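PDB 3I4G: SusD-like carbohydrate binding protein BF1063 from Bacteroides fragilis NCTC 9343, which probably binds carbohydrate at the outer membrane as a member of the SusD family, helping glycan uptake by this gut bacterium. Local coordinates for residues A[36-50]-A[255-269]. Residues are numbered along the deposited sequence; the frame is centred on the assembly and turned at random. Where two conformers were deposited one is given.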
# COMPACT_ATOMS: atom_id res chain seq x y z
N LEU A 36 -12.09 -0.33 11.39
CA LEU A 36 -11.75 1.06 11.14
C LEU A 36 -12.57 1.98 12.07
O LEU A 36 -13.73 1.72 12.32
CB LEU A 36 -12.07 1.42 9.69
CG LEU A 36 -11.71 2.85 9.30
CD1 LEU A 36 -10.20 3.13 9.37
CD2 LEU A 36 -12.27 3.10 7.88
N THR A 37 -11.98 3.02 12.64
CA THR A 37 -12.80 3.99 13.38
C THR A 37 -12.40 5.36 12.86
O THR A 37 -11.53 5.49 12.02
CB THR A 37 -12.65 3.89 14.89
OG1 THR A 37 -11.29 4.09 15.20
CG2 THR A 37 -13.12 2.50 15.41
N ASP A 38 -13.10 6.37 13.35
CA ASP A 38 -12.92 7.74 12.95
C ASP A 38 -11.61 8.33 13.46
O ASP A 38 -11.33 8.28 14.66
CB ASP A 38 -14.10 8.56 13.52
CG ASP A 38 -14.05 10.02 13.15
OD1 ASP A 38 -13.44 10.38 12.13
OD2 ASP A 38 -14.66 10.82 13.91
N GLY A 39 -10.81 8.86 12.54
CA GLY A 39 -9.63 9.61 12.91
C GLY A 39 -8.28 8.99 13.04
O GLY A 39 -7.91 8.10 12.28
N VAL A 40 -7.53 9.50 14.00
CA VAL A 40 -6.13 9.11 14.19
C VAL A 40 -6.03 7.71 14.75
O VAL A 40 -6.77 7.35 15.68
CB VAL A 40 -5.45 10.10 15.12
CG1 VAL A 40 -4.04 9.66 15.51
CG2 VAL A 40 -5.43 11.50 14.45
N GLU A 41 -5.12 6.93 14.18
CA GLU A 41 -4.81 5.60 14.71
C GLU A 41 -3.31 5.51 14.87
O GLU A 41 -2.56 6.01 14.05
CB GLU A 41 -5.36 4.50 13.82
CG GLU A 41 -4.84 4.48 12.42
CD GLU A 41 -5.33 3.34 11.58
OE1 GLU A 41 -6.34 2.68 11.94
OE2 GLU A 41 -4.69 3.05 10.54
N TYR A 42 -2.88 4.81 15.92
CA TYR A 42 -1.47 4.67 16.26
C TYR A 42 -0.93 3.32 15.89
O TYR A 42 0.24 3.01 16.14
CB TYR A 42 -1.28 4.94 17.76
CG TYR A 42 -1.68 6.36 18.10
CD1 TYR A 42 -0.86 7.43 17.75
CD2 TYR A 42 -2.92 6.64 18.67
CE1 TYR A 42 -1.24 8.73 18.04
CE2 TYR A 42 -3.29 7.95 18.93
CZ TYR A 42 -2.44 8.97 18.61
OH TYR A 42 -2.80 10.30 18.89
N ASN A 43 -1.75 2.53 15.19
CA ASN A 43 -1.42 1.20 14.73
C ASN A 43 -2.47 0.83 13.70
O ASN A 43 -3.49 1.52 13.58
CB ASN A 43 -1.36 0.22 15.90
CG ASN A 43 -2.47 0.40 16.85
OD1 ASN A 43 -3.65 0.18 16.52
ND2 ASN A 43 -2.13 0.91 18.04
N PRO A 44 -2.25 -0.24 12.93
CA PRO A 44 -3.25 -0.61 11.93
C PRO A 44 -4.59 -0.99 12.51
O PRO A 44 -4.62 -1.67 13.53
CB PRO A 44 -2.62 -1.84 11.26
CG PRO A 44 -1.15 -1.65 11.44
CD PRO A 44 -1.05 -1.09 12.84
N SER A 45 -5.67 -0.57 11.88
CA SER A 45 -6.99 -1.07 12.19
C SER A 45 -7.50 -2.00 11.11
O SER A 45 -8.53 -2.65 11.29
CB SER A 45 -8.00 0.07 12.39
OG SER A 45 -8.14 0.83 11.23
N ASP A 46 -6.80 -2.06 9.99
CA ASP A 46 -7.16 -2.89 8.85
C ASP A 46 -6.02 -2.92 7.88
O ASP A 46 -5.20 -2.01 7.90
CB ASP A 46 -8.37 -2.32 8.11
CG ASP A 46 -8.92 -3.29 7.12
OD1 ASP A 46 -9.40 -4.33 7.61
OD2 ASP A 46 -8.85 -3.07 5.89
N TRP A 47 -5.95 -3.93 7.01
CA TRP A 47 -4.96 -3.92 5.95
C TRP A 47 -5.09 -2.69 5.06
O TRP A 47 -4.12 -2.34 4.38
CB TRP A 47 -5.12 -5.18 5.07
CG TRP A 47 -4.93 -6.44 5.86
CD1 TRP A 47 -5.91 -7.28 6.31
CD2 TRP A 47 -3.69 -6.96 6.36
NE1 TRP A 47 -5.34 -8.31 7.05
CE2 TRP A 47 -3.98 -8.14 7.07
CE3 TRP A 47 -2.35 -6.59 6.20
CZ2 TRP A 47 -2.99 -8.91 7.66
CZ3 TRP A 47 -1.37 -7.39 6.77
CH2 TRP A 47 -1.70 -8.51 7.50
N TRP A 48 -6.25 -2.04 5.04
CA TRP A 48 -6.48 -0.89 4.17
C TRP A 48 -6.56 0.43 4.91
O TRP A 48 -6.82 1.44 4.28
CB TRP A 48 -7.76 -1.07 3.35
CG TRP A 48 -7.73 -2.33 2.52
CD1 TRP A 48 -6.66 -2.86 1.89
CD2 TRP A 48 -8.84 -3.20 2.22
NE1 TRP A 48 -7.02 -4.00 1.22
CE2 TRP A 48 -8.35 -4.23 1.42
CE3 TRP A 48 -10.18 -3.21 2.58
CZ2 TRP A 48 -9.15 -5.26 0.97
CZ3 TRP A 48 -10.97 -4.23 2.14
CH2 TRP A 48 -10.46 -5.26 1.36
N SER A 49 -6.37 0.44 6.23
CA SER A 49 -6.37 1.69 6.98
C SER A 49 -5.09 2.46 6.68
O SER A 49 -4.14 1.93 6.07
CB SER A 49 -6.52 1.45 8.47
OG SER A 49 -5.32 0.99 9.08
N TYR A 50 -5.01 3.72 7.08
CA TYR A 50 -3.81 4.47 6.67
C TYR A 50 -2.55 3.89 7.30
O TYR A 50 -1.50 3.86 6.67
CB TYR A 50 -3.95 5.99 6.87
CG TYR A 50 -3.88 6.57 8.26
CD1 TYR A 50 -2.67 6.69 8.90
CD2 TYR A 50 -5.00 7.02 8.92
CE1 TYR A 50 -2.58 7.26 10.13
CE2 TYR A 50 -4.90 7.57 10.19
CZ TYR A 50 -3.71 7.70 10.77
OH TYR A 50 -3.67 8.27 12.04
N ILE A 255 -10.62 3.13 -0.45
CA ILE A 255 -11.26 3.50 0.81
C ILE A 255 -11.56 4.99 0.76
O ILE A 255 -10.65 5.81 0.59
CB ILE A 255 -10.37 3.20 2.03
CG1 ILE A 255 -9.76 1.79 2.00
CG2 ILE A 255 -11.21 3.43 3.28
CD1 ILE A 255 -10.79 0.63 1.86
N GLN A 256 -12.85 5.34 0.87
CA GLN A 256 -13.27 6.72 0.90
C GLN A 256 -13.56 7.10 2.35
O GLN A 256 -14.32 6.41 3.02
CB GLN A 256 -14.52 6.93 0.05
CG GLN A 256 -15.06 8.34 0.14
CD GLN A 256 -16.19 8.56 -0.80
OE1 GLN A 256 -17.28 8.00 -0.60
NE2 GLN A 256 -15.97 9.39 -1.78
N TYR A 257 -13.00 8.22 2.81
CA TYR A 257 -13.23 8.80 4.12
C TYR A 257 -14.04 10.07 3.94
O TYR A 257 -13.68 10.93 3.16
CB TYR A 257 -11.89 9.09 4.77
CG TYR A 257 -11.01 7.90 5.00
CD1 TYR A 257 -10.11 7.48 4.05
CD2 TYR A 257 -11.03 7.23 6.21
CE1 TYR A 257 -9.30 6.38 4.26
CE2 TYR A 257 -10.23 6.13 6.44
CZ TYR A 257 -9.37 5.72 5.47
OH TYR A 257 -8.54 4.66 5.72
N LEU A 258 -15.13 10.17 4.69
CA LEU A 258 -16.04 11.32 4.70
C LEU A 258 -15.96 11.94 6.06
O LEU A 258 -16.19 11.27 7.09
CB LEU A 258 -17.46 10.91 4.36
CG LEU A 258 -17.70 10.28 2.99
CD1 LEU A 258 -19.19 9.97 2.87
CD2 LEU A 258 -17.28 11.17 1.84
N GLU A 259 -15.66 13.23 6.11
CA GLU A 259 -15.45 13.92 7.38
C GLU A 259 -16.65 13.86 8.31
O GLU A 259 -16.46 13.87 9.53
CB GLU A 259 -15.03 15.39 7.16
CG GLU A 259 -16.07 16.20 6.45
CD GLU A 259 -15.61 17.62 6.17
OE1 GLU A 259 -14.53 18.06 6.64
OE2 GLU A 259 -16.33 18.33 5.46
N ASN A 260 -17.86 13.73 7.80
CA ASN A 260 -19.02 13.62 8.73
C ASN A 260 -19.26 12.19 9.30
O ASN A 260 -20.19 11.99 10.10
CB ASN A 260 -20.32 14.15 8.08
CG ASN A 260 -20.26 15.61 7.68
OD1 ASN A 260 -19.37 16.38 8.11
ND2 ASN A 260 -21.28 16.04 6.87
N TYR A 261 -18.49 11.21 8.83
CA TYR A 261 -18.64 9.79 9.18
C TYR A 261 -17.32 9.34 9.78
O TYR A 261 -17.01 9.76 10.90
CB TYR A 261 -19.04 8.99 7.93
CG TYR A 261 -20.38 9.38 7.34
CD1 TYR A 261 -20.52 10.54 6.58
CD2 TYR A 261 -21.46 8.59 7.49
CE1 TYR A 261 -21.73 10.90 6.02
CE2 TYR A 261 -22.71 8.93 6.92
CZ TYR A 261 -22.82 10.08 6.18
OH TYR A 261 -24.01 10.41 5.57
N LEU A 262 -16.55 8.55 9.07
CA LEU A 262 -15.25 8.10 9.56
C LEU A 262 -14.22 8.88 8.78
O LEU A 262 -13.86 8.52 7.68
CB LEU A 262 -15.09 6.59 9.41
CG LEU A 262 -16.11 5.71 10.13
CD1 LEU A 262 -15.72 4.21 9.88
CD2 LEU A 262 -16.23 6.03 11.59
N GLY A 263 -13.81 9.99 9.35
CA GLY A 263 -12.81 10.83 8.72
C GLY A 263 -11.45 10.18 8.89
O GLY A 263 -11.24 9.35 9.76
N THR A 264 -10.52 10.55 8.04
CA THR A 264 -9.15 10.06 8.18
C THR A 264 -8.29 10.97 9.04
O THR A 264 -8.42 12.19 9.01
CB THR A 264 -8.45 9.83 6.82
OG1 THR A 264 -7.11 9.41 7.10
CG2 THR A 264 -8.43 11.11 5.92
N GLY A 265 -7.46 10.36 9.88
CA GLY A 265 -6.47 11.10 10.64
C GLY A 265 -5.11 11.17 9.95
O GLY A 265 -4.15 11.65 10.57
N LEU A 266 -5.02 10.73 8.71
CA LEU A 266 -3.75 10.74 8.00
C LEU A 266 -3.14 12.14 7.97
O LEU A 266 -1.94 12.28 8.16
CB LEU A 266 -3.88 10.17 6.57
CG LEU A 266 -2.60 10.15 5.75
CD1 LEU A 266 -1.48 9.29 6.41
CD2 LEU A 266 -2.93 9.67 4.34
N PRO A 267 -3.93 13.22 7.72
CA PRO A 267 -3.29 14.55 7.76
C PRO A 267 -2.63 14.89 9.10
O PRO A 267 -1.50 15.39 9.13
CB PRO A 267 -4.45 15.48 7.43
CG PRO A 267 -5.41 14.61 6.66
CD PRO A 267 -5.36 13.31 7.39
N GLN A 268 -3.32 14.65 10.21
CA GLN A 268 -2.70 14.92 11.50
C GLN A 268 -1.40 14.17 11.62
O GLN A 268 -0.40 14.68 12.18
CB GLN A 268 -3.66 14.47 12.61
CG GLN A 268 -3.05 14.58 14.02
CD GLN A 268 -2.85 16.00 14.45
OE1 GLN A 268 -3.76 16.59 15.04
NE2 GLN A 268 -1.70 16.57 14.11
N HIS A 269 -1.38 12.94 11.16
CA HIS A 269 -0.20 12.13 11.31
C HIS A 269 0.92 12.43 10.35
O HIS A 269 2.08 12.33 10.75
CB HIS A 269 -0.52 10.61 11.18
CG HIS A 269 -0.31 9.88 12.47
ND1 HIS A 269 -1.18 8.91 12.93
CD2 HIS A 269 0.69 9.96 13.37
CE1 HIS A 269 -0.73 8.46 14.09
NE2 HIS A 269 0.41 9.08 14.38
O HOH W 1 -11.06 6.61 9.64
O HOH W 2 -16.63 12.12 12.30
O HOH W 3 -6.59 4.13 4.06
O HOH W 4 -7.39 4.73 8.24
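Tyr50 meets the 255-269 segment along its whole length. Its chi1 of 74°, with CG between the backbone N and the carbonyl carbon, lays the ring against Leu266. Tyr50 CB lies 4.1 Å from Leu266 CD1, while Leu266 CB lies over one ring face, 4.2 Å from the centroid and 21° off the normal, a CH-pi contact. Further out, CD1 touches Leu266 CD1, CD2 comes 3.7 Å from Thr264 OG1, and CE2 comes 3.5 Å from Leu266 N, which is over the same face and donates to Thr264 OG1 in an ST turn. Glu41 CG lies 3.7 Å above the opposite face, toward its rim. CE1 and CZ both approach His269 ND1, in plane at the ring edge. At the tip, Tyr50 OH is hydrogen-bonded to His269 ND1 (2.7 Å). Glu41 N donates to the same hydroxyl with an N-H...O angle of 167°. Within this SusD-family fold the contact joins the loop between helices 21-33 and 50-54 to the chain running from strand 254-257 into helix 266-270. Just before that helix, Gly39 and Thr264 form a single beta bridge: Gly39 N donates to Gly263 O (2.9 Å), and the return bond, Gly265 N to Gly39 O, is weak.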